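Local coordinates for protein predicted phosphatase, HAD family (Clostridium acetobutylicum, PDB 3MC1) that is probably a phosphatase of the haloacid dehalogenase (HAD) superfamily, which would hydrolyse phosphate esters at a metal-bound, aspartate-rich active site, at residues Gly102-Val107 against Tyr128-Val133. Sequence-based numbering, arbitrary orientation.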
ATOM      1  N   GLY A 102     -10.670   4.093 -19.848  1.00 26.76           N
ATOM      2  CA  GLY A 102      -9.725   5.125 -20.228  1.00 25.76           C
ATOM      3  C   GLY A 102      -8.911   5.686 -19.076  1.00 24.90           C
ATOM      4  O   GLY A 102      -8.081   6.569 -19.282  1.00 25.40           O
ATOM      5  N   PHE A 103      -9.155   5.193 -17.864  1.00 23.98           N
ATOM      6  CA  PHE A 103      -8.418   5.640 -16.684  1.00 22.51           C
ATOM      7  C   PHE A 103      -6.931   5.286 -16.797  1.00 21.60           C
ATOM      8  O   PHE A 103      -6.570   4.272 -17.394  1.00 21.36           O
ATOM      9  CB  PHE A 103      -8.966   4.960 -15.422  1.00 21.50           C
ATOM     10  CG  PHE A 103     -10.269   5.520 -14.925  1.00 19.83           C
ATOM     11  CD1 PHE A 103     -10.333   6.807 -14.404  1.00 18.93           C
ATOM     12  CD2 PHE A 103     -11.426   4.742 -14.943  1.00 21.42           C
ATOM     13  CE1 PHE A 103     -11.530   7.315 -13.903  1.00 21.02           C
ATOM     14  CE2 PHE A 103     -12.634   5.237 -14.447  1.00 21.56           C
ATOM     15  CZ  PHE A 103     -12.688   6.532 -13.922  1.00 20.84           C
ATOM     16  N   HIS A 104      -6.075   6.137 -16.239  1.00 20.68           N
ATOM     17  CA  HIS A 104      -4.639   5.866 -16.208  1.00 20.14           C
ATOM     18  C   HIS A 104      -4.434   5.392 -14.770  1.00 19.67           C
ATOM     19  O   HIS A 104      -4.793   6.107 -13.829  1.00 16.39           O
ATOM     20  CB  HIS A 104      -3.821   7.132 -16.457  1.00 22.77           C
ATOM     21  CG  HIS A 104      -3.827   7.585 -17.883  1.00 29.55           C
ATOM     22  ND1 HIS A 104      -4.932   8.154 -18.481  1.00 32.43           N
ATOM     23  CD2 HIS A 104      -2.870   7.530 -18.840  1.00 29.23           C
ATOM     24  CE1 HIS A 104      -4.655   8.427 -19.744  1.00 31.75           C
ATOM     25  NE2 HIS A 104      -3.410   8.058 -19.986  1.00 32.81           N
ATOM     26  N   LEU A 105      -3.873   4.195 -14.599  1.00 17.72           N
ATOM     27  CA  LEU A 105      -3.687   3.619 -13.266  1.00 15.18           C
ATOM     28  C   LEU A 105      -2.253   3.732 -12.774  1.00 14.19           C
ATOM     29  O   LEU A 105      -1.316   3.504 -13.535  1.00 13.05           O
ATOM     30  CB  LEU A 105      -4.136   2.146 -13.269  1.00 14.31           C
ATOM     31  CG  LEU A 105      -5.491   1.850 -13.943  1.00 13.24           C
ATOM     32  CD1 LEU A 105      -5.833   0.354 -13.854  1.00  9.96           C
ATOM     33  CD2 LEU A 105      -6.582   2.670 -13.281  1.00 13.64           C
ATOM     34  N   VAL A 106      -2.095   4.073 -11.493  1.00 12.52           N
ATOM     35  CA  VAL A 106      -0.772   4.243 -10.897  1.00 11.59           C
ATOM     36  C   VAL A 106      -0.702   3.600  -9.513  1.00 11.63           C
ATOM     37  O   VAL A 106      -1.675   3.609  -8.769  1.00  8.22           O
ATOM     38  CB  VAL A 106      -0.432   5.766 -10.733  1.00 12.50           C
ATOM     39  CG1 VAL A 106       0.959   5.947 -10.120  1.00 13.65           C
ATOM     40  CG2 VAL A 106      -0.494   6.475 -12.096  1.00 14.54           C
ATOM     41  N   VAL A 107       0.445   3.017  -9.175  1.00 12.70           N
ATOM     42  CA  VAL A 107       0.596   2.452  -7.842  1.00 12.61           C
ATOM     43  C   VAL A 107       1.430   3.467  -7.063  1.00 13.68           C
ATOM     44  O   VAL A 107       2.482   3.907  -7.523  1.00 13.78           O
ATOM     45  CB  VAL A 107       1.344   1.092  -7.833  1.00 13.01           C
ATOM     46  CG1 VAL A 107       1.670   0.697  -6.383  1.00 12.86           C
ATOM     47  CG2 VAL A 107       0.486   0.012  -8.477  1.00 14.72           C
ATOM     48  N   TYR A 128      -0.983  -3.098 -16.364  1.00 14.36           N
ATOM     49  CA  TYR A 128      -2.230  -2.353 -16.203  1.00 14.42           C
ATOM     50  C   TYR A 128      -1.885  -0.957 -15.698  1.00 14.78           C
ATOM     51  O   TYR A 128      -2.699  -0.031 -15.771  1.00 13.53           O
ATOM     52  CB  TYR A 128      -3.134  -3.021 -15.173  1.00 11.33           C
ATOM     53  CG  TYR A 128      -3.816  -4.289 -15.633  1.00 13.77           C
ATOM     54  CD1 TYR A 128      -4.728  -4.270 -16.693  1.00 12.27           C
ATOM     55  CD2 TYR A 128      -3.572  -5.504 -14.997  1.00 14.75           C
ATOM     56  CE1 TYR A 128      -5.381  -5.430 -17.106  1.00 13.81           C
ATOM     57  CE2 TYR A 128      -4.222  -6.676 -15.399  1.00 17.02           C
ATOM     58  CZ  TYR A 128      -5.126  -6.630 -16.454  1.00 14.69           C
ATOM     59  OH  TYR A 128      -5.771  -7.773 -16.843  1.00 13.38           O
ATOM     60  N   PHE A 129      -0.659  -0.802 -15.207  1.00 13.29           N
ATOM     61  CA  PHE A 129      -0.232   0.468 -14.624  1.00 14.43           C
ATOM     62  C   PHE A 129       0.675   1.327 -15.473  1.00 14.99           C
ATOM     63  O   PHE A 129       1.553   0.823 -16.170  1.00 16.21           O
ATOM     64  CB  PHE A 129       0.451   0.190 -13.275  1.00 12.54           C
ATOM     65  CG  PHE A 129      -0.449  -0.497 -12.286  1.00 13.76           C
ATOM     66  CD1 PHE A 129      -1.411   0.234 -11.580  1.00 13.09           C
ATOM     67  CD2 PHE A 129      -0.413  -1.885 -12.138  1.00 10.49           C
ATOM     68  CE1 PHE A 129      -2.328  -0.410 -10.746  1.00 10.33           C
ATOM     69  CE2 PHE A 129      -1.326  -2.535 -11.311  1.00 12.25           C
ATOM     70  CZ  PHE A 129      -2.286  -1.795 -10.615  1.00 10.70           C
ATOM     71  N   ASP A 130       0.447   2.636 -15.396  1.00 16.02           N
ATOM     72  CA  ASP A 130       1.244   3.632 -16.097  1.00 16.05           C
ATOM     73  C   ASP A 130       2.568   3.798 -15.355  1.00 16.71           C
ATOM     74  O   ASP A 130       3.586   4.151 -15.945  1.00 15.91           O
ATOM     75  CB  ASP A 130       0.514   4.972 -16.109  1.00 19.54           C
ATOM     76  CG  ASP A 130      -0.470   5.092 -17.253  1.00 20.77           C
ATOM     77  OD1 ASP A 130      -0.993   4.054 -17.711  1.00 21.39           O
ATOM     78  OD2 ASP A 130      -0.728   6.230 -17.679  1.00 21.80           O
ATOM     79  N   ALA A 131       2.542   3.565 -14.048  1.00 15.70           N
ATOM     80  CA  ALA A 131       3.753   3.674 -13.246  1.00 14.77           C
ATOM     81  C   ALA A 131       3.540   2.972 -11.912  1.00 14.61           C
ATOM     82  O   ALA A 131       2.413   2.841 -11.444  1.00 12.92           O
ATOM     83  CB  ALA A 131       4.111   5.144 -13.018  1.00 14.60           C
ATOM     84  N   ILE A 132       4.632   2.504 -11.319  1.00 15.31           N
ATOM     85  CA  ILE A 132       4.587   1.832 -10.025  1.00 14.60           C
ATOM     86  C   ILE A 132       5.598   2.607  -9.203  1.00 15.03           C
ATOM     87  O   ILE A 132       6.803   2.432  -9.355  1.00 18.37           O
ATOM     88  CB  ILE A 132       4.989   0.340 -10.158  1.00 14.61           C
ATOM     89  CG1 ILE A 132       3.908  -0.400 -10.954  1.00 13.43           C
ATOM     90  CG2 ILE A 132       5.162  -0.289  -8.779  1.00 13.08           C
ATOM     91  CD1 ILE A 132       4.297  -1.797 -11.399  1.00 11.98           C
ATOM     92  N   VAL A 133       5.098   3.486  -8.345  1.00 14.33           N
ATOM     93  CA  VAL A 133       5.952   4.339  -7.541  1.00 14.13           C
ATOM     94  C   VAL A 133       5.968   3.927  -6.077  1.00 14.36           C
ATOM     95  O   VAL A 133       4.976   4.072  -5.362  1.00 12.51           O
ATOM     96  CB  VAL A 133       5.492   5.810  -7.652  1.00 12.56           C
ATOM     97  CG1 VAL A 133       6.542   6.736  -7.053  1.00 12.26           C
ATOM     98  CG2 VAL A 133       5.230   6.155  -9.131  1.00 13.47           C
TER
HETATM   99  O   HOH W   1      -2.762   2.672 -16.767  1.00 17.64           O
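Val107 and Phe129 meet where strand 131-135, at one margin of the parallel sheet, runs beside strand 104-109. Three backbone hydrogen bonds join the segments. Asp130 N donates to Leu105 O (2.7 Å). Val107 then uses both its polar backbone atoms: its N reaches Ala131 O at 3.0 Å, and its O receives Val133 N at 2.8 Å. One residue thus bonds to the two neighbours of Ile132, the regular parallel pattern.

Before the regular pairing begins, a water does the bridging. It accepts from Leu105 N (2.9 Å) and donates to Tyr128 O, and these two bonds carry the bridge; the approach of Asp130 OD1 to the same water is doubtfully short. The secure role of Asp130 is that of its backbone N.

Apolar contacts divide between the two faces of the sheet. On the face of Val107 and Ile132, Val107 CG2 sits over the Phe129 ring in a CH-pi contact, 3.7 Å from the centroid and 15° off the normal. With CG1 anti to the backbone N (chi1 170°), the other methyl is left to reach the ring. Leu105 CB approaches Phe129 CD1 obliquely at 3.7 Å, and Leu95 of helix 91-101 touches both residues. The broad aromatic ring can therefore serve two aliphatic neighbours and a helix. On the other face, Val106 CG1 lies 4.4 Å from Ala131 CB, and Leu155 of helix 144-155 packs on both side chains.

Helix 113-122 connects the two strands in the right-handed beta-alpha-beta crossover of the Rossmann-like HAD core and packs over Val107 and Ile132 through Leu120. Directional backbone bonds set the register of the strand pair, while the less directional apolar side chains form the surfaces on which the helices pack.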